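Local coordinates for protein bile salt hydrolase/transferase (Clostridium perfringens, PDB 2BJF) that hydrolyses the amide bond of glycine- and taurine-conjugated bile salts, releasing free bile acids, and can also act as a bile acid amine N-acyltransferase, at residues L5-F16 / D245-L256. Sequence-based numbering, arbitrary orientation.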
loop_
_atom_site.group_PDB
_atom_site.type_symbol
_atom_site.label_atom_id
_atom_site.label_comp_id
_atom_site.label_asym_id
_atom_site.label_seq_id
_atom_site.Cartn_x
_atom_site.Cartn_y
_atom_site.Cartn_z
ATOM N N LEU A 5 9.293 -15.171 -17.095
ATOM C CA LEU A 5 9.922 -13.965 -17.632
ATOM C C LEU A 5 10.540 -14.209 -19.004
ATOM O O LEU A 5 11.226 -15.213 -19.216
ATOM C CB LEU A 5 10.992 -13.439 -16.662
ATOM C CG LEU A 5 11.854 -12.233 -17.064
ATOM C CD1 LEU A 5 11.017 -10.972 -17.254
ATOM C CD2 LEU A 5 12.959 -11.993 -16.042
ATOM N N ALA A 6 10.285 -13.284 -19.926
ATOM C CA ALA A 6 10.958 -13.260 -21.224
ATOM C C ALA A 6 11.715 -11.945 -21.367
ATOM O O ALA A 6 11.168 -10.874 -21.099
ATOM C CB ALA A 6 9.955 -13.433 -22.356
ATOM N N LEU A 7 12.974 -12.030 -21.791
ATOM C CA LEU A 7 13.852 -10.863 -21.835
ATOM C C LEU A 7 14.853 -10.972 -22.982
ATOM O O LEU A 7 15.512 -12.001 -23.139
ATOM C CB LEU A 7 14.586 -10.729 -20.494
ATOM C CG LEU A 7 15.230 -9.412 -20.056
ATOM C CD1 LEU A 7 14.188 -8.323 -19.817
ATOM C CD2 LEU A 7 16.046 -9.651 -18.796
ATOM N N GLU A 8 14.954 -9.912 -23.784
ATOM C CA GLU A 8 15.925 -9.859 -24.880
ATOM C C GLU A 8 17.225 -9.201 -24.423
ATOM O O GLU A 8 17.208 -8.136 -23.800
ATOM C CB GLU A 8 15.353 -9.117 -26.095
ATOM C CG GLU A 8 16.261 -9.164 -27.328
ATOM C CD GLU A 8 15.766 -8.314 -28.489
ATOM O OE1 GLU A 8 14.710 -7.658 -28.364
ATOM O OE2 GLU A 8 16.443 -8.307 -29.539
ATOM N N THR A 9 18.347 -9.842 -24.744
ATOM C CA THR A 9 19.664 -9.344 -24.351
ATOM C C THR A 9 20.157 -8.233 -25.273
ATOM O O THR A 9 19.582 -7.991 -26.339
ATOM C CB THR A 9 20.729 -10.468 -24.322
ATOM O OG1 THR A 9 20.990 -10.922 -25.657
ATOM C CG2 THR A 9 20.271 -11.636 -23.461
ATOM N N LYS A 10 21.240 -7.580 -24.854
ATOM C CA LYS A 10 21.888 -6.512 -25.623
ATOM C C LYS A 10 22.359 -6.945 -27.019
ATOM O O LYS A 10 22.450 -6.114 -27.929
ATOM C CB LYS A 10 23.056 -5.913 -24.827
ATOM C CG LYS A 10 24.156 -6.907 -24.449
ATOM C CD LYS A 10 25.213 -6.265 -23.566
ATOM C CE LYS A 10 26.407 -7.184 -23.359
ATOM N NZ LYS A 10 26.085 -8.350 -22.491
ATOM N N ASP A 11 22.640 -8.238 -27.176
ATOM C CA ASP A 11 23.126 -8.797 -28.438
ATOM C C ASP A 11 21.995 -9.314 -29.332
ATOM O O ASP A 11 22.240 -9.790 -30.443
ATOM C CB ASP A 11 24.136 -9.919 -28.164
ATOM C CG ASP A 11 25.352 -9.438 -27.391
ATOM O OD1 ASP A 11 25.964 -8.426 -27.794
ATOM O OD2 ASP A 11 25.700 -10.081 -26.377
ATOM N N GLY A 12 20.761 -9.214 -28.843
ATOM C CA GLY A 12 19.588 -9.687 -29.583
ATOM C C GLY A 12 19.180 -11.127 -29.339
ATOM O O GLY A 12 18.366 -11.677 -30.087
ATOM N N LEU A 13 19.744 -11.741 -28.301
ATOM C CA LEU A 13 19.372 -13.101 -27.919
ATOM C C LEU A 13 18.149 -13.072 -27.012
ATOM O O LEU A 13 17.876 -12.064 -26.359
ATOM C CB LEU A 13 20.539 -13.821 -27.235
ATOM C CG LEU A 13 21.825 -14.037 -28.046
ATOM C CD1 LEU A 13 22.883 -14.708 -27.185
ATOM C CD2 LEU A 13 21.573 -14.845 -29.316
ATOM N N HIS A 14 17.416 -14.179 -26.975
ATOM C CA HIS A 14 16.165 -14.237 -26.229
ATOM C C HIS A 14 16.222 -15.198 -25.052
ATOM O O HIS A 14 16.425 -16.404 -25.219
ATOM C CB HIS A 14 15.000 -14.562 -27.166
ATOM C CG HIS A 14 14.723 -13.483 -28.165
ATOM N ND1 HIS A 14 15.405 -13.381 -29.359
ATOM C CD2 HIS A 14 13.860 -12.440 -28.134
ATOM C CE1 HIS A 14 14.964 -12.330 -30.025
ATOM N NE2 HIS A 14 14.024 -11.743 -29.305
ATOM N N LEU A 15 16.058 -14.636 -23.857
ATOM C CA LEU A 15 16.036 -15.409 -22.627
ATOM C C LEU A 15 14.600 -15.652 -22.190
ATOM O O LEU A 15 13.757 -14.754 -22.262
ATOM C CB LEU A 15 16.804 -14.690 -21.513
ATOM C CG LEU A 15 18.254 -14.254 -21.749
ATOM C CD1 LEU A 15 18.756 -13.467 -20.546
ATOM C CD2 LEU A 15 19.176 -15.437 -22.038
ATOM N N PHE A 16 14.329 -16.875 -21.748
ATOM C CA PHE A 16 13.018 -17.248 -21.236
ATOM C C PHE A 16 13.181 -18.243 -20.096
ATOM O O PHE A 16 13.938 -19.205 -20.207
ATOM C CB PHE A 16 12.144 -17.837 -22.351
ATOM C CG PHE A 16 10.837 -18.401 -21.864
ATOM C CD1 PHE A 16 9.833 -17.560 -21.392
ATOM C CD2 PHE A 16 10.612 -19.775 -21.873
ATOM C CE1 PHE A 16 8.623 -18.078 -20.932
ATOM C CE2 PHE A 16 9.406 -20.303 -21.420
ATOM C CZ PHE A 16 8.409 -19.451 -20.949
ATOM N N ASP A 245 20.888 -1.749 -23.574
ATOM C CA ASP A 245 22.234 -2.120 -24.016
ATOM C C ASP A 245 23.084 -2.806 -22.938
ATOM O O ASP A 245 24.245 -3.145 -23.183
ATOM C CB ASP A 245 22.968 -0.890 -24.571
ATOM C CG ASP A 245 22.396 -0.407 -25.897
ATOM O OD1 ASP A 245 21.513 -1.085 -26.468
ATOM O OD2 ASP A 245 22.841 0.658 -26.377
ATOM N N SER A 246 22.504 -3.011 -21.756
ATOM C CA SER A 246 23.204 -3.649 -20.641
ATOM C C SER A 246 22.633 -5.025 -20.284
ATOM O O SER A 246 23.206 -5.747 -19.462
ATOM C CB SER A 246 23.184 -2.739 -19.406
ATOM O OG SER A 246 23.896 -1.538 -19.644
ATOM N N ILE A 247 21.510 -5.386 -20.901
ATOM C CA ILE A 247 20.823 -6.631 -20.560
ATOM C C ILE A 247 21.635 -7.863 -20.960
ATOM O O ILE A 247 21.947 -8.066 -22.136
ATOM C CB ILE A 247 19.388 -6.698 -21.148
ATOM C CG1 ILE A 247 18.530 -5.556 -20.587
ATOM C CG2 ILE A 247 18.748 -8.056 -20.841
ATOM C CD1 ILE A 247 17.155 -5.409 -21.225
ATOM N N ASP A 248 21.986 -8.660 -19.954
ATOM C CA ASP A 248 22.653 -9.945 -20.152
ATOM C C ASP A 248 22.092 -10.984 -19.177
ATOM O O ASP A 248 21.127 -10.708 -18.457
ATOM C CB ASP A 248 24.179 -9.807 -20.018
ATOM C CG ASP A 248 24.608 -9.110 -18.729
ATOM O OD1 ASP A 248 23.809 -9.026 -17.773
ATOM O OD2 ASP A 248 25.766 -8.646 -18.670
ATOM N N LEU A 249 22.708 -12.165 -19.150
ATOM C CA LEU A 249 22.215 -13.299 -18.365
ATOM C C LEU A 249 21.887 -12.971 -16.906
ATOM O O LEU A 249 20.808 -13.314 -16.417
ATOM C CB LEU A 249 23.207 -14.468 -18.431
ATOM C CG LEU A 249 22.836 -15.776 -17.724
ATOM C CD1 LEU A 249 21.549 -16.370 -18.282
ATOM C CD2 LEU A 249 23.975 -16.777 -17.832
ATOM N N ILE A 250 22.810 -12.307 -16.215
ATOM C CA ILE A 250 22.642 -12.051 -14.783
ATOM C C ILE A 250 21.460 -11.123 -14.467
ATOM O O ILE A 250 20.842 -11.245 -13.410
ATOM C CB ILE A 250 23.966 -11.564 -14.105
ATOM C CG1 ILE A 250 23.928 -11.799 -12.589
ATOM C CG2 ILE A 250 24.269 -10.101 -14.436
ATOM C CD1 ILE A 250 23.839 -13.264 -12.177
ATOM N N GLU A 251 21.134 -10.226 -15.400
ATOM C CA GLU A 251 20.012 -9.295 -15.230
ATOM C C GLU A 251 18.678 -10.026 -15.076
ATOM O O GLU A 251 17.806 -9.598 -14.312
ATOM C CB GLU A 251 19.932 -8.308 -16.401
ATOM C CG GLU A 251 21.155 -7.405 -16.586
ATOM C CD GLU A 251 21.376 -6.411 -15.451
ATOM O OE1 GLU A 251 20.574 -6.369 -14.495
ATOM O OE2 GLU A 251 22.368 -5.658 -15.526
ATOM N N PHE A 252 18.534 -11.125 -15.814
ATOM C CA PHE A 252 17.371 -12.004 -15.728
ATOM C C PHE A 252 17.167 -12.474 -14.287
ATOM O O PHE A 252 16.055 -12.430 -13.760
ATOM C CB PHE A 252 17.569 -13.198 -16.668
ATOM C CG PHE A 252 16.346 -14.050 -16.857
ATOM C CD1 PHE A 252 15.510 -13.849 -17.951
ATOM C CD2 PHE A 252 16.049 -15.079 -15.964
ATOM C CE1 PHE A 252 14.382 -14.644 -18.142
ATOM C CE2 PHE A 252 14.922 -15.877 -16.147
ATOM C CZ PHE A 252 14.087 -15.656 -17.236
ATOM N N PHE A 253 18.255 -12.904 -13.650
ATOM C CA PHE A 253 18.212 -13.395 -12.275
ATOM C C PHE A 253 17.938 -12.280 -11.267
ATOM O O PHE A 253 17.224 -12.494 -10.287
ATOM C CB PHE A 253 19.498 -14.157 -11.937
ATOM C CG PHE A 253 19.580 -15.511 -12.589
ATOM C CD1 PHE A 253 19.212 -16.657 -11.887
ATOM C CD2 PHE A 253 20.006 -15.640 -13.910
ATOM C CE1 PHE A 253 19.275 -17.913 -12.490
ATOM C CE2 PHE A 253 20.072 -16.892 -14.521
ATOM C CZ PHE A 253 19.705 -18.031 -13.809
ATOM N N HIS A 254 18.487 -11.093 -11.518
ATOM C CA HIS A 254 18.217 -9.935 -10.661
ATOM C C HIS A 254 16.733 -9.581 -10.622
ATOM O O HIS A 254 16.191 -9.289 -9.555
ATOM C CB HIS A 254 19.052 -8.725 -11.082
ATOM C CG HIS A 254 20.479 -8.798 -10.636
ATOM N ND1 HIS A 254 20.851 -8.657 -9.317
ATOM C CD2 HIS A 254 21.622 -8.995 -11.333
ATOM C CE1 HIS A 254 22.165 -8.771 -9.219
ATOM N NE2 HIS A 254 22.656 -8.974 -10.428
ATOM N N ILE A 255 16.082 -9.622 -11.783
ATOM C CA ILE A 255 14.646 -9.351 -11.870
ATOM C C ILE A 255 13.847 -10.382 -11.064
ATOM O O ILE A 255 13.027 -10.017 -10.218
ATOM C CB ILE A 255 14.150 -9.296 -13.343
ATOM C CG1 ILE A 255 14.764 -8.095 -14.070
ATOM C CG2 ILE A 255 12.627 -9.215 -13.396
ATOM C CD1 ILE A 255 14.566 -8.103 -15.585
ATOM N N LEU A 256 14.105 -11.664 -11.311
ATOM C CA LEU A 256 13.362 -12.728 -10.635
ATOM C C LEU A 256 13.653 -12.847 -9.137
ATOM O O LEU A 256 12.783 -13.269 -8.372
ATOM C CB LEU A 256 13.549 -14.074 -11.345
ATOM C CG LEU A 256 12.829 -14.243 -12.690
ATOM C CD1 LEU A 256 13.023 -15.650 -13.215
ATOM C CD2 LEU A 256 11.339 -13.929 -12.590
#
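Phe252 lies against the beta hairpin with Leu5 over one face of its ring: Leu5 CD2 sits 3.8 Å from the ring centroid, 18° off the normal, a CH-pi contact displaced toward the rim. With CG anti to the backbone N (chi1 -170°), Phe252 swings its ring from the flank of the helix onto the two strands. Leu7 CB stands at the ring edge, and Leu15 CB, coming past from the other strand, approaches obliquely, 3.9 Å from Phe252 CD1. Further apolar packing surrounds this centre. The same Leu5 methyl also touches Ile255 CG2 and Leu256 CG, while Leu7 CD2 meets Ile255 CD1 tip to tip at 3.9 Å and crosses Ile247 CG2 at 3.7 Å.

Polar contacts gather at the hairpin end. Lys10 N donates a nearly straight hydrogen bond to Ile247 O (2.9 Å), lying in the carbonyl plane on a lone pair, and so joins the hairpin turn to the loop entering the helix. The aliphatic part of Lys10 runs along the carbonyls of Asp245 and Ile247; a bend at its last torsion (chi4 -71°) brings NZ to a long salt bridge with Asp248 OD2, 3.8 Å away. Within the hairpin, Thr9 OG1 accepts a hydrogen bond from Leu13 N at 3.0 Å, across the type I turn formed by Thr9 to Gly12.

The arrangement is a helix packed on one side of a sheet, as in the layered Ntn-hydrolase fold. Residues 249-256 of the helix run roughly antiparallel to strand residues 5-8, the two axes 9.5 Å apart at their closest. Beside it, helix 225-243 contacts Leu5 and Ile255, and Cys281 of strand 275-283 adjoins Leu15 and Phe252. Ala6 and Phe16 point the other way, toward strand 142-147, while Glu251 and His254 face Tyr294 of the second subunit.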